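Local coordinates for periplasmic binding protein component of an ABC type zinc uptake transporter (Synechocystis sp., PDB 2OV1) that probably captures zinc in the periplasm and delivers it to an ABC-type uptake transporter, at residues Met3-Ser8 with Ala52-Leu57; Pro157-Ile162 with Tyr175-Ile180; Phe164-Ala169 with Ile182-Gln187. All coordinates share one frame; numbering follows the deposited sequence.

Each lobe is built on a parallel sheet of order 2-1-3-4, and the three contacts sample both. Interaction 1 is a buried pairing of two inner strands in the N-terminal sheet, about 35 Å from interaction 2, centre to centre, and on the opposite side of the chain's centre. Interaction 2 joins an edge strand to its inner neighbour in the other sheet and is only partly buried. Interaction 3 lies where the same two strands run out into loops, about 14 Å from interaction 2 between centres. Backbone ladders, apolar packing and one aromatic ring apiece hold the sheet contacts, with an arginine gripping carbonyls in interaction 2; at the loops a zinc-site histidine hydrogen-bonds a carboxylate.

Interaction 1: residues Met3-Ser8 with Ala52-Leu57; sequences MDITVS and AEAYVL
Thr6 and Tyr55 pair across two parallel strands whose N-to-C directions differ by 28°, and the backbone N-H and C=O of Thr6 both bond to strand 54-57. Thr6 N donates to Ala54 O at 3.0 Å, and Val56 N donates to Thr6 O at 2.8 Å. One step earlier, Glu53 N reaches Asp4 O at 2.7 Å.

The tyrosine side chain shows how one residue can tie down two neighbours on the adjacent strand. Tyr55 CB starts 4.0 Å from Thr6 O. With CG trans to the main-chain nitrogen (chi1 -174°), the ring runs along the strand toward Ser8 and lies beside Thr6, whose carbonyl oxygen sits over one ring face near the rim. CD1 and CE1 both meet the Thr6 methyl, Tyr55 CD1 lying 3.8 Å from Thr6 CG2. On the other flank CE2 and CZ approach the Ser8 hydroxyl at the ring edge. At the tip, Tyr55 OH donates to Ser8 OG at 2.7 Å. Ser8 OG is also hydrogen-bonded to Glu63, so the serine hydroxyl links ring and carboxylate and its rotation is fixed by two partners.

The reverse face, carrying Ile5, Val7, Ala54 and Val56, is apolar. Val7 CG1 packs 3.8 Å from Val56 CB, the two side chains lying side by side, while Ile5 CG2 touches Val56 CG2 at 4.0 Å. Helices 10-20 and 106-123 cover this face. Near the start of the pairing a water accepts from Asp4 N and lies within bonding distance of the carboxylates of Asp4 and Glu53.

Such a buried pair of central strands, packed under helices on its Ile5/Val56 face in a four-stranded parallel sheet of order 2-1-3-4, is characteristic of the alpha/beta lobes of the solute-binding protein 9 family.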
loop_
_atom_site.group_PDB
_atom_site.type_symbol
_atom_site.label_atom_id
_atom_site.label_comp_id
_atom_site.label_asym_id
_atom_site.label_seq_id
_atom_site.Cartn_x
_atom_site.Cartn_y
_atom_site.Cartn_z
ATOM N N MET A 3 5.209 -21.249 -11.250
ATOM C CA MET A 3 4.840 -20.285 -12.273
ATOM C C MET A 3 5.523 -18.934 -12.005
ATOM O O MET A 3 5.386 -18.362 -10.918
ATOM C CB MET A 3 3.316 -20.138 -12.260
ATOM C CG MET A 3 2.718 -19.506 -13.494
ATOM S SD MET A 3 0.916 -19.622 -13.545
ATOM C CE MET A 3 0.716 -20.850 -14.844
ATOM N N ASP A 4 6.277 -18.436 -12.983
ATOM C CA ASP A 4 6.963 -17.153 -12.837
ATOM C C ASP A 4 5.995 -15.981 -12.917
ATOM O O ASP A 4 5.495 -15.665 -13.992
ATOM C CB ASP A 4 8.027 -16.978 -13.926
ATOM C CG ASP A 4 9.388 -17.510 -13.513
ATOM O OD1 ASP A 4 9.968 -17.005 -12.527
ATOM O OD2 ASP A 4 9.876 -18.441 -14.182
ATOM N N ILE A 5 5.731 -15.339 -11.786
ATOM C CA ILE A 5 4.848 -14.178 -11.758
ATOM C C ILE A 5 5.631 -12.980 -11.226
ATOM O O ILE A 5 6.379 -13.096 -10.258
ATOM C CB ILE A 5 3.611 -14.412 -10.844
ATOM C CG1 ILE A 5 2.499 -15.086 -11.646
ATOM C CG2 ILE A 5 3.101 -13.090 -10.276
ATOM C CD1 ILE A 5 2.829 -16.451 -12.100
ATOM N N THR A 6 5.479 -11.832 -11.877
ATOM C CA THR A 6 6.164 -10.633 -11.431
ATOM C C THR A 6 5.139 -9.647 -10.870
ATOM O O THR A 6 4.013 -9.569 -11.360
ATOM C CB THR A 6 6.957 -9.986 -12.600
ATOM O OG1 THR A 6 7.934 -10.915 -13.094
ATOM C CG2 THR A 6 7.673 -8.718 -12.135
ATOM N N VAL A 7 5.515 -8.935 -9.811
ATOM C CA VAL A 7 4.627 -7.940 -9.204
ATOM C C VAL A 7 5.371 -6.614 -9.095
ATOM O O VAL A 7 6.594 -6.566 -9.213
ATOM C CB VAL A 7 4.128 -8.345 -7.776
ATOM C CG1 VAL A 7 3.256 -9.586 -7.867
ATOM C CG2 VAL A 7 5.315 -8.561 -6.837
ATOM N N SER A 8 4.625 -5.542 -8.858
ATOM C CA SER A 8 5.220 -4.224 -8.752
ATOM C C SER A 8 5.957 -3.982 -7.431
ATOM O O SER A 8 7.136 -3.631 -7.431
ATOM C CB SER A 8 4.149 -3.146 -8.954
ATOM O OG SER A 8 3.573 -3.227 -10.250
ATOM N N ALA A 52 8.433 -13.987 -17.437
ATOM C CA ALA A 52 7.244 -13.724 -16.642
ATOM C C ALA A 52 6.015 -14.245 -17.358
ATOM O O ALA A 52 5.742 -13.879 -18.503
ATOM C CB ALA A 52 7.108 -12.242 -16.379
ATOM N N GLU A 53 5.289 -15.118 -16.671
ATOM C CA GLU A 53 4.078 -15.718 -17.208
ATOM C C GLU A 53 2.970 -14.676 -17.082
ATOM O O GLU A 53 2.010 -14.652 -17.861
ATOM C CB GLU A 53 3.724 -16.971 -16.406
ATOM C CG GLU A 53 3.227 -18.129 -17.262
ATOM C CD GLU A 53 3.764 -19.475 -16.787
ATOM O OE1 GLU A 53 4.981 -19.561 -16.516
ATOM O OE2 GLU A 53 2.984 -20.447 -16.695
ATOM N N ALA A 54 3.124 -13.801 -16.096
ATOM C CA ALA A 54 2.156 -12.746 -15.873
ATOM C C ALA A 54 2.764 -11.679 -14.993
ATOM O O ALA A 54 3.828 -11.867 -14.405
ATOM C CB ALA A 54 0.889 -13.306 -15.222
ATOM N N TYR A 55 2.067 -10.556 -14.904
ATOM C CA TYR A 55 2.500 -9.424 -14.106
ATOM C C TYR A 55 1.278 -8.925 -13.360
ATOM O O TYR A 55 0.264 -8.614 -13.978
ATOM C CB TYR A 55 3.010 -8.311 -15.014
ATOM C CG TYR A 55 3.607 -7.160 -14.258
ATOM C CD1 TYR A 55 4.989 -6.965 -14.234
ATOM C CD2 TYR A 55 2.796 -6.269 -13.539
ATOM C CE1 TYR A 55 5.551 -5.916 -13.515
ATOM C CE2 TYR A 55 3.349 -5.217 -12.816
ATOM C CZ TYR A 55 4.725 -5.048 -12.810
ATOM O OH TYR A 55 5.289 -4.004 -12.114
ATOM N N VAL A 56 1.371 -8.844 -12.041
ATOM C CA VAL A 56 0.244 -8.358 -11.271
ATOM C C VAL A 56 0.398 -6.886 -10.962
ATOM O O VAL A 56 1.225 -6.482 -10.134
ATOM C CB VAL A 56 0.075 -9.082 -9.941
ATOM C CG1 VAL A 56 -1.194 -8.572 -9.247
ATOM C CG2 VAL A 56 0.007 -10.578 -10.177
ATOM N N LEU A 57 -0.420 -6.092 -11.635
ATOM C CA LEU A 57 -0.426 -4.650 -11.468
ATOM C C LEU A 57 -1.237 -4.278 -10.240
ATOM O O LEU A 57 -2.190 -4.970 -9.895
ATOM C CB LEU A 57 -1.081 -3.995 -12.677
ATOM C CG LEU A 57 -0.689 -4.438 -14.085
ATOM C CD1 LEU A 57 -1.832 -4.081 -15.013
ATOM C CD2 LEU A 57 0.612 -3.784 -14.532
HETATM O O HOH W 1 7.332 -19.981 -14.961
#

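Interaction 2: residues Pro157-Ile162 with Tyr175-Ile180; sequences PQRKFI and YNLVQI
Lys160-Ile162 and Val178-Ile180 run parallel, their axes 4.6 Å apart at the closest and 29° from exact alignment. Val178 N donates to Arg159 O at 2.8 Å. Phe161 then bonds in both directions, its N to Val178 O and its O from Ile180 N.

At the start of the ladder, the Arg159 side chain curls back on itself through bends at chi2 and chi3 and turns the guanidinium edge to the turn that follows helix 169-174. Arg159 NE donates to Asn176 O at 3.3 Å with a nearly straight N-H (166°); the oxygen lies in the guanidinium plane, although the donor stands above the carbonyl plane. Arg159 NH2 makes a weak, bent bond to Tyr175 O at 3.0 Å, and Leu177 CD2 lies over a guanidinium face. NH1 turns to Leu153 O and Leu156 O. The cation therefore gathers carbonyls at and just after the C-terminal ends of helices 128-153 and 169-174, the latter closed in a Schellman motif by Asn176 with positive phi.

Phe161 takes chi1 61°, which swings its ring across the neighbouring strand. Gln179 CB lies over one face in a CH-pi contact, 4.1 Å from the Phe161 ring centroid, and Leu177 CB packs against CE2. Lys160 and Val178 run side by side on the opposite face.

Strand 160-163, helix 169-174 and strand 178-181 together make up a beta-alpha-beta crossover.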
loop_
_atom_site.group_PDB
_atom_site.type_symbol
_atom_site.label_atom_id
_atom_site.label_comp_id
_atom_site.label_asym_id
_atom_site.label_seq_id
_atom_site.Cartn_x
_atom_site.Cartn_y
_atom_site.Cartn_z
ATOM N N PRO A 157 -9.634 8.449 20.821
ATOM C CA PRO A 157 -10.280 9.768 20.900
ATOM C C PRO A 157 -9.888 10.654 19.713
ATOM O O PRO A 157 -10.671 11.484 19.253
ATOM C CB PRO A 157 -9.747 10.342 22.215
ATOM C CG PRO A 157 -9.286 9.141 22.983
ATOM C CD PRO A 157 -8.686 8.268 21.934
ATOM N N GLN A 158 -8.656 10.471 19.248
ATOM C CA GLN A 158 -8.101 11.220 18.125
ATOM C C GLN A 158 -8.173 10.378 16.857
ATOM O O GLN A 158 -7.593 9.293 16.793
ATOM C CB GLN A 158 -6.644 11.589 18.418
ATOM C CG GLN A 158 -5.928 12.307 17.288
ATOM C CD GLN A 158 -6.688 13.531 16.811
ATOM O OE1 GLN A 158 -7.466 13.460 15.857
ATOM N NE2 GLN A 158 -6.486 14.655 17.488
ATOM N N ARG A 159 -8.868 10.887 15.843
ATOM C CA ARG A 159 -9.032 10.159 14.589
ATOM C C ARG A 159 -8.070 10.641 13.511
ATOM O O ARG A 159 -7.978 10.048 12.439
ATOM C CB ARG A 159 -10.467 10.316 14.072
ATOM C CG ARG A 159 -11.565 10.154 15.120
ATOM C CD ARG A 159 -11.409 8.865 15.920
ATOM N NE ARG A 159 -11.376 7.672 15.075
ATOM C CZ ARG A 159 -11.110 6.439 15.511
ATOM N NH1 ARG A 159 -10.851 6.212 16.792
ATOM N NH2 ARG A 159 -11.095 5.429 14.659
ATOM N N LYS A 160 -7.348 11.712 13.797
ATOM C CA LYS A 160 -6.437 12.267 12.815
ATOM C C LYS A 160 -4.987 11.881 13.108
ATOM O O LYS A 160 -4.597 11.747 14.265
ATOM C CB LYS A 160 -6.638 13.801 12.786
ATOM C CG LYS A 160 -8.117 14.210 12.528
ATOM C CD LYS A 160 -8.714 15.341 13.420
ATOM C CE LYS A 160 -10.287 15.281 13.315
ATOM N NZ LYS A 160 -11.181 16.382 13.891
ATOM N N PHE A 161 -4.212 11.630 12.061
ATOM C CA PHE A 161 -2.797 11.318 12.241
ATOM C C PHE A 161 -2.028 11.992 11.117
ATOM O O PHE A 161 -2.485 12.035 9.975
ATOM C CB PHE A 161 -2.530 9.797 12.300
ATOM C CG PHE A 161 -2.929 9.040 11.063
ATOM C CD1 PHE A 161 -1.961 8.487 10.224
ATOM C CD2 PHE A 161 -4.273 8.833 10.764
ATOM C CE1 PHE A 161 -2.329 7.732 9.109
ATOM C CE2 PHE A 161 -4.655 8.083 9.656
ATOM C CZ PHE A 161 -3.687 7.529 8.827
ATOM N N ILE A 162 -0.882 12.568 11.468
ATOM C CA ILE A 162 -0.047 13.285 10.514
ATOM C C ILE A 162 0.849 12.335 9.746
ATOM O O ILE A 162 1.605 11.568 10.348
ATOM C CB ILE A 162 0.869 14.312 11.230
ATOM C CG1 ILE A 162 0.019 15.351 11.971
ATOM C CG2 ILE A 162 1.787 14.987 10.218
ATOM C CD1 ILE A 162 0.834 16.260 12.889
ATOM N N TYR A 175 -11.107 2.350 8.769
ATOM C CA TYR A 175 -11.173 2.483 10.205
ATOM C C TYR A 175 -11.519 3.867 10.753
ATOM O O TYR A 175 -11.164 4.211 11.884
ATOM C CB TYR A 175 -9.856 1.966 10.774
ATOM C CG TYR A 175 -9.528 0.593 10.214
ATOM C CD1 TYR A 175 -10.369 -0.489 10.459
ATOM C CD2 TYR A 175 -8.415 0.389 9.378
ATOM C CE1 TYR A 175 -10.124 -1.737 9.887
ATOM C CE2 TYR A 175 -8.155 -0.865 8.800
ATOM C CZ TYR A 175 -9.022 -1.921 9.061
ATOM O OH TYR A 175 -8.815 -3.160 8.497
ATOM N N ASN A 176 -12.219 4.659 9.951
ATOM C CA ASN A 176 -12.634 5.986 10.371
ATOM C C ASN A 176 -11.492 6.896 10.831
ATOM O O ASN A 176 -11.628 7.631 11.808
ATOM C CB ASN A 176 -13.678 5.846 11.480
ATOM C CG ASN A 176 -14.862 4.987 11.054
ATOM O OD1 ASN A 176 -15.375 4.172 11.832
ATOM N ND2 ASN A 176 -15.307 5.171 9.816
ATOM N N LEU A 177 -10.358 6.841 10.139
ATOM C CA LEU A 177 -9.235 7.707 10.482
ATOM C C LEU A 177 -9.136 8.783 9.402
ATOM O O LEU A 177 -9.696 8.640 8.310
ATOM C CB LEU A 177 -7.926 6.907 10.563
ATOM C CG LEU A 177 -7.795 5.858 11.677
ATOM C CD1 LEU A 177 -6.538 5.057 11.441
ATOM C CD2 LEU A 177 -7.776 6.515 13.061
ATOM N N VAL A 178 -8.441 9.868 9.711
ATOM C CA VAL A 178 -8.272 10.959 8.759
ATOM C C VAL A 178 -6.781 11.289 8.744
ATOM O O VAL A 178 -6.211 11.656 9.776
ATOM C CB VAL A 178 -9.074 12.230 9.184
ATOM C CG1 VAL A 178 -8.941 13.318 8.127
ATOM C CG2 VAL A 178 -10.534 11.882 9.394
ATOM N N GLN A 179 -6.135 11.145 7.594
ATOM C CA GLN A 179 -4.721 11.458 7.547
ATOM C C GLN A 179 -4.520 12.919 7.209
ATOM O O GLN A 179 -5.299 13.513 6.469
ATOM C CB GLN A 179 -3.964 10.537 6.554
ATOM C CG GLN A 179 -4.451 10.573 5.118
ATOM C CD GLN A 179 -3.730 9.593 4.189
ATOM O OE1 GLN A 179 -4.045 9.519 3.008
ATOM N NE2 GLN A 179 -2.762 8.846 4.718
ATOM N N ILE A 180 -3.496 13.504 7.818
ATOM C CA ILE A 180 -3.138 14.893 7.579
ATOM C C ILE A 180 -1.782 14.775 6.883
ATOM O O ILE A 180 -0.756 14.528 7.519
ATOM C CB ILE A 180 -2.992 15.678 8.908
ATOM C CG1 ILE A 180 -4.203 15.414 9.821
ATOM C CG2 ILE A 180 -2.868 17.163 8.627
ATOM C CD1 ILE A 180 -5.552 15.651 9.160
#

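Interaction 3: residues Phe164-Ala169 with Ile182-Gln187; sequences FHPSWA and IEVEGQ
The zinc site of this protein includes His165, carried on the loop that leaves strand 160-163, and Glu183 meets it from the loop after the neighbouring strand 178-181; loops beyond the carboxyl ends of parallel strands are the classical place for a site in an alpha/beta fold. The side chains of His37 and His101, the other two histidines known to bind zinc, lie about 7 Å from that of His165 and about 6 Å from that of Pro166, respectively.

In the arrangement described here His165 NE2 donates to Glu183 OE2 at 3.0 Å. The bond is almost straight (175°), and the oxygen lies in the imidazole plane, offering its anti lone pair. A nitrogen engaged in this way is not available to a metal at the same time, so zinc binding through NE2 would probably require the pair to part. ND1, the other ring nitrogen, has a weak hydrogen bond to Glu212, and the ring of Phe215 packs edge-to-face with the imidazole.

Glu183 reaches the histidine because its chain is extended from a CG trans to the backbone nitrogen (chi1 161°), running alongside both aromatic rings. Glu183 OE2 also lies 3.4 Å from Phe164 CZ, and Phe164 CE2 sits over one face of the imidazole. The two loops are also joined by their backbones, Glu183 N donating to Phe164 O at 3.0 Å. Phe164 CD1 also meets Ile182 CG2 at 4.0 Å, the side chains crossing nearly at right angles. The inverse gamma turn centred on Pro166 brings Pro166 CG to 3.8 Å from Val184 CG1.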
loop_
_atom_site.group_PDB
_atom_site.type_symbol
_atom_site.label_atom_id
_atom_site.label_comp_id
_atom_site.label_asym_id
_atom_site.label_seq_id
_atom_site.Cartn_x
_atom_site.Cartn_y
_atom_site.Cartn_z
ATOM N N PHE A 164 3.672 11.974 6.390
ATOM C CA PHE A 164 4.511 12.705 5.456
ATOM C C PHE A 164 3.912 12.533 4.072
ATOM O O PHE A 164 3.884 13.472 3.293
ATOM C CB PHE A 164 5.948 12.181 5.474
ATOM C CG PHE A 164 6.809 12.749 4.382
ATOM C CD1 PHE A 164 7.035 14.117 4.302
ATOM C CD2 PHE A 164 7.369 11.915 3.418
ATOM C CE1 PHE A 164 7.807 14.649 3.270
ATOM C CE2 PHE A 164 8.140 12.431 2.382
ATOM C CZ PHE A 164 8.360 13.802 2.309
ATOM N N HIS A 165 3.447 11.325 3.768
ATOM C CA HIS A 165 2.808 11.039 2.483
ATOM C C HIS A 165 1.458 10.384 2.719
ATOM O O HIS A 165 1.313 9.539 3.598
ATOM C CB HIS A 165 3.680 10.139 1.609
ATOM C CG HIS A 165 4.708 10.887 0.829
ATOM N ND1 HIS A 165 5.588 10.274 -0.034
ATOM C CD2 HIS A 165 5.002 12.214 0.784
ATOM C CE1 HIS A 165 6.381 11.182 -0.576
ATOM N NE2 HIS A 165 6.043 12.367 -0.094
ATOM N N PRO A 166 0.444 10.775 1.939
ATOM C CA PRO A 166 -0.895 10.206 2.095
ATOM C C PRO A 166 -1.006 8.848 1.418
ATOM O O PRO A 166 -1.628 8.715 0.369
ATOM C CB PRO A 166 -1.779 11.258 1.447
ATOM C CG PRO A 166 -0.945 11.683 0.286
ATOM C CD PRO A 166 0.464 11.792 0.867
ATOM N N SER A 167 -0.395 7.845 2.030
ATOM C CA SER A 167 -0.429 6.501 1.487
ATOM C C SER A 167 -1.493 5.684 2.204
ATOM O O SER A 167 -1.791 4.570 1.787
ATOM C CB SER A 167 0.925 5.817 1.680
ATOM O OG SER A 167 1.984 6.661 1.284
ATOM N N TRP A 168 -2.069 6.237 3.272
ATOM C CA TRP A 168 -3.052 5.494 4.043
ATOM C C TRP A 168 -4.501 5.977 3.944
ATOM O O TRP A 168 -5.248 5.915 4.923
ATOM C CB TRP A 168 -2.586 5.431 5.514
ATOM C CG TRP A 168 -1.105 5.134 5.629
ATOM C CD1 TRP A 168 -0.071 6.021 5.429
ATOM C CD2 TRP A 168 -0.488 3.849 5.791
ATOM N NE1 TRP A 168 1.134 5.370 5.441
ATOM C CE2 TRP A 168 0.912 4.036 5.663
ATOM C CE3 TRP A 168 -0.977 2.557 6.025
ATOM C CZ2 TRP A 168 1.825 2.975 5.762
ATOM C CZ3 TRP A 168 -0.067 1.502 6.122
ATOM C CH2 TRP A 168 1.315 1.719 5.991
ATOM N N ALA A 169 -4.920 6.432 2.767
ATOM C CA ALA A 169 -6.295 6.933 2.612
ATOM C C ALA A 169 -7.331 5.822 2.735
ATOM O O ALA A 169 -8.393 6.009 3.330
ATOM C CB ALA A 169 -6.459 7.648 1.264
ATOM N N ILE A 182 1.584 15.865 4.885
ATOM C CA ILE A 182 2.589 16.917 4.848
ATOM C C ILE A 182 2.891 17.303 3.402
ATOM O O ILE A 182 3.006 18.483 3.080
ATOM C CB ILE A 182 3.913 16.423 5.469
ATOM C CG1 ILE A 182 3.724 16.123 6.956
ATOM C CG2 ILE A 182 5.022 17.420 5.204
ATOM C CD1 ILE A 182 3.246 17.287 7.762
ATOM N N GLU A 183 3.036 16.292 2.547
ATOM C CA GLU A 183 3.362 16.481 1.136
ATOM C C GLU A 183 2.523 15.596 0.207
ATOM O O GLU A 183 2.585 14.365 0.272
ATOM C CB GLU A 183 4.870 16.213 0.918
ATOM C CG GLU A 183 5.303 15.911 -0.535
ATOM C CD GLU A 183 6.837 15.932 -0.749
ATOM O OE1 GLU A 183 7.421 17.035 -0.825
ATOM O OE2 GLU A 183 7.461 14.849 -0.841
ATOM N N VAL A 184 1.726 16.235 -0.646
ATOM C CA VAL A 184 0.889 15.532 -1.620
ATOM C C VAL A 184 1.377 15.927 -3.017
ATOM O O VAL A 184 1.608 17.102 -3.286
ATOM C CB VAL A 184 -0.613 15.923 -1.478
ATOM C CG1 VAL A 184 -1.142 15.483 -0.127
ATOM C CG2 VAL A 184 -0.782 17.427 -1.648
ATOM N N GLU A 185 1.541 14.955 -3.905
ATOM C CA GLU A 185 2.002 15.272 -5.250
ATOM C C GLU A 185 0.905 15.909 -6.092
ATOM O O GLU A 185 -0.248 15.486 -6.041
ATOM C CB GLU A 185 2.557 14.012 -5.926
ATOM C CG GLU A 185 3.923 13.647 -5.380
ATOM C CD GLU A 185 4.881 14.824 -5.463
ATOM O OE1 GLU A 185 5.431 15.058 -6.563
ATOM O OE2 GLU A 185 5.061 15.529 -4.442
ATOM N N GLY A 186 1.266 16.937 -6.855
ATOM C CA GLY A 186 0.286 17.614 -7.685
ATOM C C GLY A 186 -0.675 18.435 -6.850
ATOM O O GLY A 186 -1.843 18.084 -6.698
ATOM N N GLN A 187 -0.179 19.535 -6.298
ATOM C CA GLN A 187 -1.004 20.401 -5.471
ATOM C C GLN A 187 -0.643 21.855 -5.738
ATOM O O GLN A 187 0.475 22.159 -6.148
ATOM C CB GLN A 187 -0.787 20.069 -3.990
ATOM C CG GLN A 187 0.453 20.707 -3.329
ATOM C CD GLN A 187 1.721 20.631 -4.179
ATOM O OE1 GLN A 187 2.057 19.583 -4.739
ATOM N NE2 GLN A 187 2.440 21.746 -4.257
#